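Local coordinates for protein MAU2 chromatid cohesion factor homolog (Saccharomyces cerevisiae, PDB 4XDN) that forms a complex with Scc2 that is required for the association of cohesin with chromosomes, and so takes part in sister chromatid cohesion, at residues 538-543 with 566-571. Numbering follows the deposited sequence.
Sequences EFYSSN and ILVNYL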
ATOM      1  N   GLU A 538     -23.883  20.825  -8.207  1.00 48.98           N
ATOM      2  CA  GLU A 538     -22.470  20.964  -8.527  1.00 50.97           C
ATOM      3  C   GLU A 538     -21.976  19.798  -9.379  1.00 49.71           C
ATOM      4  O   GLU A 538     -21.293  20.003 -10.383  1.00 51.90           O
ATOM      5  CB  GLU A 538     -21.643  21.066  -7.243  1.00 51.87           C
ATOM      6  CG  GLU A 538     -21.907  22.334  -6.444  1.00 54.47           C
ATOM      7  CD  GLU A 538     -21.119  22.390  -5.147  1.00 56.73           C
ATOM      8  OE1 GLU A 538     -21.105  21.382  -4.409  1.00 55.32           O
ATOM      9  OE2 GLU A 538     -20.512  23.444  -4.865  1.00 60.31           O
ATOM     10  N   PHE A 539     -22.324  18.578  -8.981  1.00 47.50           N
ATOM     11  CA  PHE A 539     -21.894  17.389  -9.709  1.00 45.55           C
ATOM     12  C   PHE A 539     -22.588  17.265 -11.059  1.00 44.59           C
ATOM     13  O   PHE A 539     -21.974  16.860 -12.046  1.00 42.94           O
ATOM     14  CB  PHE A 539     -22.153  16.125  -8.884  1.00 43.73           C
ATOM     15  CG  PHE A 539     -21.171  15.920  -7.768  1.00 42.51           C
ATOM     16  CD1 PHE A 539     -19.848  15.615  -8.043  1.00 41.58           C
ATOM     17  CD2 PHE A 539     -21.568  16.029  -6.446  1.00 43.93           C
ATOM     18  CE1 PHE A 539     -18.938  15.428  -7.020  1.00 41.55           C
ATOM     19  CE2 PHE A 539     -20.662  15.841  -5.417  1.00 43.15           C
ATOM     20  CZ  PHE A 539     -19.346  15.540  -5.706  1.00 42.16           C
ATOM     21  N   TYR A 540     -23.868  17.617 -11.105  1.00 45.38           N
ATOM     22  CA  TYR A 540     -24.649  17.460 -12.324  1.00 46.28           C
ATOM     23  C   TYR A 540     -24.266  18.485 -13.389  1.00 47.97           C
ATOM     24  O   TYR A 540     -24.156  18.149 -14.568  1.00 47.51           O
ATOM     25  CB  TYR A 540     -26.143  17.569 -12.023  1.00 47.77           C
ATOM     26  CG  TYR A 540     -26.989  17.554 -13.270  1.00 48.43           C
ATOM     27  CD1 TYR A 540     -27.069  16.417 -14.059  1.00 47.47           C
ATOM     28  CD2 TYR A 540     -27.699  18.680 -13.665  1.00 49.60           C
ATOM     29  CE1 TYR A 540     -27.836  16.396 -15.203  1.00 46.57           C
ATOM     30  CE2 TYR A 540     -28.470  18.669 -14.808  1.00 50.13           C
ATOM     31  CZ  TYR A 540     -28.534  17.523 -15.573  1.00 47.57           C
ATOM     32  OH  TYR A 540     -29.299  17.500 -16.713  1.00 45.58           O
ATOM     33  N   SER A 541     -24.066  19.732 -12.976  1.00 50.40           N
ATOM     34  CA  SER A 541     -23.716  20.792 -13.917  1.00 53.19           C
ATOM     35  C   SER A 541     -22.321  20.568 -14.493  1.00 53.15           C
ATOM     36  O   SER A 541     -21.974  21.124 -15.536  1.00 56.63           O
ATOM     37  CB  SER A 541     -23.788  22.162 -13.241  1.00 56.34           C
ATOM     38  OG  SER A 541     -22.745  22.322 -12.295  1.00 59.73           O
ATOM     39  N   SER A 542     -21.529  19.748 -13.810  1.00 49.46           N
ATOM     40  CA  SER A 542     -20.159  19.472 -14.225  1.00 50.49           C
ATOM     41  C   SER A 542     -20.047  18.174 -15.023  1.00 47.48           C
ATOM     42  O   SER A 542     -19.057  17.963 -15.724  1.00 48.14           O
ATOM     43  CB  SER A 542     -19.245  19.406 -13.001  1.00 54.25           C
ATOM     44  OG  SER A 542     -17.909  19.121 -13.377  1.00 57.95           O
ATOM     45  N   ASN A 543     -21.059  17.314 -14.918  1.00 43.95           N
ATOM     46  CA  ASN A 543     -21.020  15.993 -15.544  1.00 41.59           C
ATOM     47  C   ASN A 543     -22.275  15.656 -16.345  1.00 42.24           C
ATOM     48  O   ASN A 543     -22.549  14.487 -16.616  1.00 39.70           O
ATOM     49  CB  ASN A 543     -20.794  14.925 -14.473  1.00 39.93           C
ATOM     50  CG  ASN A 543     -19.468  15.091 -13.762  1.00 43.62           C
ATOM     51  OD1 ASN A 543     -18.437  14.606 -14.228  1.00 44.54           O
ATOM     52  ND2 ASN A 543     -19.487  15.787 -12.628  1.00 44.87           N
ATOM     53  N   ILE A 566     -24.821   7.627 -15.206  1.00 33.72           N
ATOM     54  CA  ILE A 566     -26.240   7.479 -15.506  1.00 32.01           C
ATOM     55  C   ILE A 566     -27.102   7.971 -14.344  1.00 30.32           C
ATOM     56  O   ILE A 566     -28.096   8.666 -14.552  1.00 28.47           O
ATOM     57  CB  ILE A 566     -26.594   6.006 -15.832  1.00 30.62           C
ATOM     58  CG1 ILE A 566     -25.885   5.570 -17.117  1.00 30.02           C
ATOM     59  CG2 ILE A 566     -28.102   5.834 -16.004  1.00 32.43           C
ATOM     60  CD1 ILE A 566     -26.009   4.085 -17.434  1.00 29.02           C
ATOM     61  N   LEU A 567     -26.722   7.611 -13.122  1.00 32.29           N
ATOM     62  CA  LEU A 567     -27.509   7.966 -11.946  1.00 32.77           C
ATOM     63  C   LEU A 567     -27.498   9.472 -11.672  1.00 34.52           C
ATOM     64  O   LEU A 567     -28.517  10.041 -11.278  1.00 34.27           O
ATOM     65  CB  LEU A 567     -26.997   7.210 -10.715  1.00 30.58           C
ATOM     66  CG  LEU A 567     -27.207   5.692 -10.715  1.00 31.20           C
ATOM     67  CD1 LEU A 567     -26.563   5.073  -9.483  1.00 30.87           C
ATOM     68  CD2 LEU A 567     -28.681   5.327 -10.779  1.00 33.32           C
ATOM     69  N   VAL A 568     -26.351  10.114 -11.877  1.00 36.48           N
ATOM     70  CA  VAL A 568     -26.241  11.553 -11.658  1.00 37.67           C
ATOM     71  C   VAL A 568     -27.079  12.310 -12.681  1.00 35.48           C
ATOM     72  O   VAL A 568     -27.767  13.274 -12.342  1.00 34.21           O
ATOM     73  CB  VAL A 568     -24.783  12.040 -11.741  1.00 41.15           C
ATOM     74  CG1 VAL A 568     -24.708  13.552 -11.530  1.00 45.56           C
ATOM     75  CG2 VAL A 568     -23.941  11.340 -10.703  1.00 44.45           C
ATOM     76  N   ASN A 569     -27.011  11.877 -13.935  1.00 35.22           N
ATOM     77  CA  ASN A 569     -27.804  12.496 -14.986  1.00 36.82           C
ATOM     78  C   ASN A 569     -29.290  12.201 -14.802  1.00 33.25           C
ATOM     79  O   ASN A 569     -30.130  13.071 -15.031  1.00 32.96           O
ATOM     80  CB  ASN A 569     -27.331  12.022 -16.362  1.00 38.06           C
ATOM     81  CG  ASN A 569     -26.126  12.799 -16.858  1.00 39.66           C
ATOM     82  OD1 ASN A 569     -26.268  13.827 -17.523  1.00 39.13           O
ATOM     83  ND2 ASN A 569     -24.931  12.314 -16.533  1.00 39.58           N
ATOM     84  N   TYR A 570     -29.607  10.981 -14.378  1.00 31.36           N
ATOM     85  CA  TYR A 570     -30.987  10.605 -14.072  1.00 32.06           C
ATOM     86  C   TYR A 570     -31.543  11.475 -12.953  1.00 36.02           C
ATOM     87  O   TYR A 570     -32.647  12.010 -13.055  1.00 35.31           O
ATOM     88  CB  TYR A 570     -31.069   9.130 -13.676  1.00 32.95           C
ATOM     89  CG  TYR A 570     -32.424   8.700 -13.148  1.00 35.18           C
ATOM     90  CD1 TYR A 570     -33.506   8.535 -14.004  1.00 38.02           C
ATOM     91  CD2 TYR A 570     -32.616   8.443 -11.798  1.00 36.34           C
ATOM     92  CE1 TYR A 570     -34.745   8.136 -13.528  1.00 37.33           C
ATOM     93  CE2 TYR A 570     -33.849   8.045 -11.312  1.00 37.12           C
ATOM     94  CZ  TYR A 570     -34.910   7.892 -12.181  1.00 38.73           C
ATOM     95  OH  TYR A 570     -36.138   7.498 -11.699  1.00 38.60           O
ATOM     96  N   LEU A 571     -30.760  11.614 -11.888  1.00 36.12           N
ATOM     97  CA  LEU A 571     -31.169  12.384 -10.723  1.00 38.61           C
ATOM     98  C   LEU A 571     -31.254  13.868 -11.065  1.00 41.54           C
ATOM     99  O   LEU A 571     -32.227  14.542 -10.722  1.00 42.92           O
ATOM    100  CB  LEU A 571     -30.190  12.145  -9.572  1.00 40.98           C
ATOM    101  CG  LEU A 571     -30.504  12.747  -8.204  1.00 43.93           C
ATOM    102  CD1 LEU A 571     -31.892  12.363  -7.732  1.00 43.86           C
ATOM    103  CD2 LEU A 571     -29.458  12.282  -7.203  1.00 46.61           C
TER
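Asn569 ND2 donates to two carbonyl oxygens, Asn543 O at 3.2 Å across the contact and Gln565 O one turn back on its own helix, while OD1 accepts from the backbone N of Phe545, just beyond 538-543. One buried side chain thus ties helix 562-575 to the backbone at Asn543 and Phe545, within the largely helical array of this cohesin-loading factor; the two short segments cross at -108°, with their axes 9.4 Å apart. The bond to Asn543 O is moderately bent (N-H...O 151°), and its donor is tilted out of the carbonyl plane. Asn543 also turns its own amide back along the chain, where ND2 reaches Phe539 O at 2.8 Å; ND2 also donates to Phe556 O, and OD1 accepts from Leu558 N, both in the following loop. Between the helices, Val568 points its CG1 methyl, anti to the backbone N, at the backbone of Tyr540, meeting CA at 4.0 Å. The Tyr540 ring runs across Asn569, its plane 74° from the amide, and its hydroxyl hydrogen-bonds Glu577. Two carbons on one side of that ring meet oxygens obliquely: CD1 lies 3.6 Å from Val568 O, and CE1 3.8 Å from Asn569 OD1.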